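Local coordinates for 2-C-methyl-D-erythritol 2,4-cyclodiphosphate synthase (Francisella tularensis subsp. tularensis, PDB 3RE3), which probably converts 4-diphosphocytidyl-2-C-methyl-D-erythritol 2-phosphate into 2-C-methyl-D-erythritol 2,4-cyclodiphosphate and CMP in the non-mevalonate isoprenoid pathway, at residues 56-61 with 91-96. Numbering follows the deposited sequence.
Sequences GALGLG and DKKQYS. With NA (sodium ion), chain F.
Leu58 and Lys93 both hold CG beside the backbone N and anti to the carbonyl carbon (chi1 -53° and -71°), and their side chains run past each other in opposite directions. The two branches of Leu58 divide the work: CD1 lies 4.2 Å from Lys93 CG, while CD2 lies obliquely against Tyr95, 4.1 Å from ring atom CD1. A branched leucine suits this place because it can touch two neighbours at once. Bends at chi2, chi3 and chi4 carry the Lys93 stem from Leu58 to Leu60, whose CD2 is 4.3 Å from Lys93 CE, and bring NZ to 4.0 Å from Leu58 O, too far for a hydrogen bond. Lysine suits this exposed edge: its stem packs on leucines while the charged end can stay toward solvent. Tyr95 combines ring carbons for Leu58 with a hydroxyl hydrogen-bonded to Ser5 OG.

Both segments leave their helices through Schellman motifs. Glycine suits position 59, having no CB to clash at positive phi; Gln94 takes a similar conformation despite its side chain. Gly56 O binds a sodium ion at 2.9 Å, which Asn99 of a second subunit also binds. The contact joins the turns that follow helices 45-57 and 79-92: Leu58 packs on Leu90 of the latter and on Leu160 of strand 151-161, and just beyond Tyr95 the chain enters strand 96-105, where Ser96 pairs with Tyr161.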
loop_
_atom_site.group_PDB
_atom_site.type_symbol
_atom_site.label_atom_id
_atom_site.label_comp_id
_atom_site.label_asym_id
_atom_site.label_seq_id
_atom_site.Cartn_x
_atom_site.Cartn_y
_atom_site.Cartn_z
ATOM N N GLY A 56 3.783 13.127 4.013
ATOM C CA GLY A 56 3.948 12.652 2.655
ATOM C C GLY A 56 3.140 13.487 1.676
ATOM O O GLY A 56 3.668 14.019 0.710
ATOM N N ALA A 57 1.849 13.599 1.935
ATOM C CA ALA A 57 0.974 14.402 1.089
ATOM C C ALA A 57 1.490 15.834 0.873
ATOM O O ALA A 57 1.364 16.372 -0.214
ATOM C CB ALA A 57 -0.440 14.424 1.667
ATOM N N LEU A 58 2.109 16.412 1.900
ATOM C CA LEU A 58 2.632 17.775 1.857
ATOM C C LEU A 58 4.047 17.938 1.268
ATOM O O LEU A 58 4.556 19.050 1.254
ATOM C CB LEU A 58 2.652 18.367 3.273
ATOM C CG LEU A 58 1.396 18.370 4.148
ATOM C CD1 LEU A 58 1.681 19.007 5.498
ATOM C CD2 LEU A 58 0.248 19.093 3.474
ATOM N N GLY A 59 4.696 16.854 0.839
ATOM C CA GLY A 59 6.060 16.932 0.331
ATOM C C GLY A 59 7.071 17.278 1.413
ATOM O O GLY A 59 8.159 17.785 1.152
ATOM N N LEU A 60 6.702 16.968 2.646
ATOM C CA LEU A 60 7.519 17.207 3.837
ATOM C C LEU A 60 8.421 16.053 4.285
ATOM O O LEU A 60 8.997 16.121 5.364
ATOM C CB LEU A 60 6.676 17.723 4.987
ATOM C CG LEU A 60 6.046 19.048 4.562
ATOM C CD1 LEU A 60 5.283 19.695 5.700
ATOM C CD2 LEU A 60 7.131 19.976 4.054
ATOM N N GLY A 61 8.542 15.003 3.471
ATOM C CA GLY A 61 9.295 13.816 3.858
ATOM C C GLY A 61 8.636 12.898 4.873
ATOM O O GLY A 61 7.579 12.333 4.592
ATOM N N ASP A 91 -1.841 22.961 9.355
ATOM C CA ASP A 91 -2.505 24.265 9.273
ATOM C C ASP A 91 -1.594 25.335 8.672
ATOM O O ASP A 91 -2.039 26.153 7.872
ATOM C CB ASP A 91 -3.045 24.709 10.638
ATOM C CG ASP A 91 -4.151 23.790 11.163
ATOM O OD1 ASP A 91 -4.589 22.888 10.416
ATOM O OD2 ASP A 91 -4.590 23.978 12.321
ATOM N N LYS A 92 -0.321 25.324 9.050
ATOM C CA LYS A 92 0.648 26.283 8.520
ATOM C C LYS A 92 0.806 26.150 7.014
ATOM O O LYS A 92 1.109 27.120 6.336
ATOM C CB LYS A 92 2.023 26.118 9.181
ATOM C CG LYS A 92 2.042 26.254 10.702
ATOM C CD LYS A 92 1.830 27.693 11.150
ATOM C CE LYS A 92 2.313 27.913 12.583
ATOM N NZ LYS A 92 3.803 27.907 12.690
ATOM N N LYS A 93 0.629 24.945 6.488
ATOM C CA LYS A 93 0.709 24.753 5.043
ATOM C C LYS A 93 -0.649 25.009 4.424
ATOM O O LYS A 93 -0.789 25.002 3.210
ATOM C CB LYS A 93 1.188 23.341 4.679
ATOM C CG LYS A 93 2.661 23.045 4.974
ATOM C CD LYS A 93 3.611 24.053 4.321
ATOM C CE LYS A 93 4.655 23.385 3.424
ATOM N NZ LYS A 93 4.097 22.887 2.126
ATOM N N GLN A 94 -1.651 25.222 5.272
ATOM C CA GLN A 94 -3.012 25.547 4.831
ATOM C C GLN A 94 -3.674 24.461 3.993
ATOM O O GLN A 94 -4.314 24.732 2.976
ATOM C CB GLN A 94 -3.055 26.897 4.106
ATOM C CG GLN A 94 -3.202 28.081 5.049
ATOM C CD GLN A 94 -2.588 29.351 4.499
ATOM O OE1 GLN A 94 -2.266 29.441 3.310
ATOM N NE2 GLN A 94 -2.407 30.343 5.369
ATOM N N TYR A 95 -3.520 23.223 4.436
ATOM C CA TYR A 95 -4.264 22.138 3.850
ATOM C C TYR A 95 -5.191 21.583 4.910
ATOM O O TYR A 95 -4.953 21.759 6.110
ATOM C CB TYR A 95 -3.322 21.065 3.316
ATOM C CG TYR A 95 -2.947 21.267 1.869
ATOM C CD1 TYR A 95 -1.813 21.999 1.516
ATOM C CD2 TYR A 95 -3.739 20.739 0.856
ATOM C CE1 TYR A 95 -1.477 22.188 0.199
ATOM C CE2 TYR A 95 -3.423 20.929 -0.465
ATOM C CZ TYR A 95 -2.288 21.652 -0.798
ATOM O OH TYR A 95 -1.968 21.838 -2.132
ATOM N N SER A 96 -6.273 20.964 4.449
ATOM C CA SER A 96 -7.246 20.321 5.315
ATOM C C SER A 96 -7.304 18.828 5.003
ATOM O O SER A 96 -6.969 18.390 3.904
ATOM C CB SER A 96 -8.644 20.911 5.094
ATOM O OG SER A 96 -8.734 22.282 5.459
HETATM NA NA NA F . 3.815 14.663 -2.137
#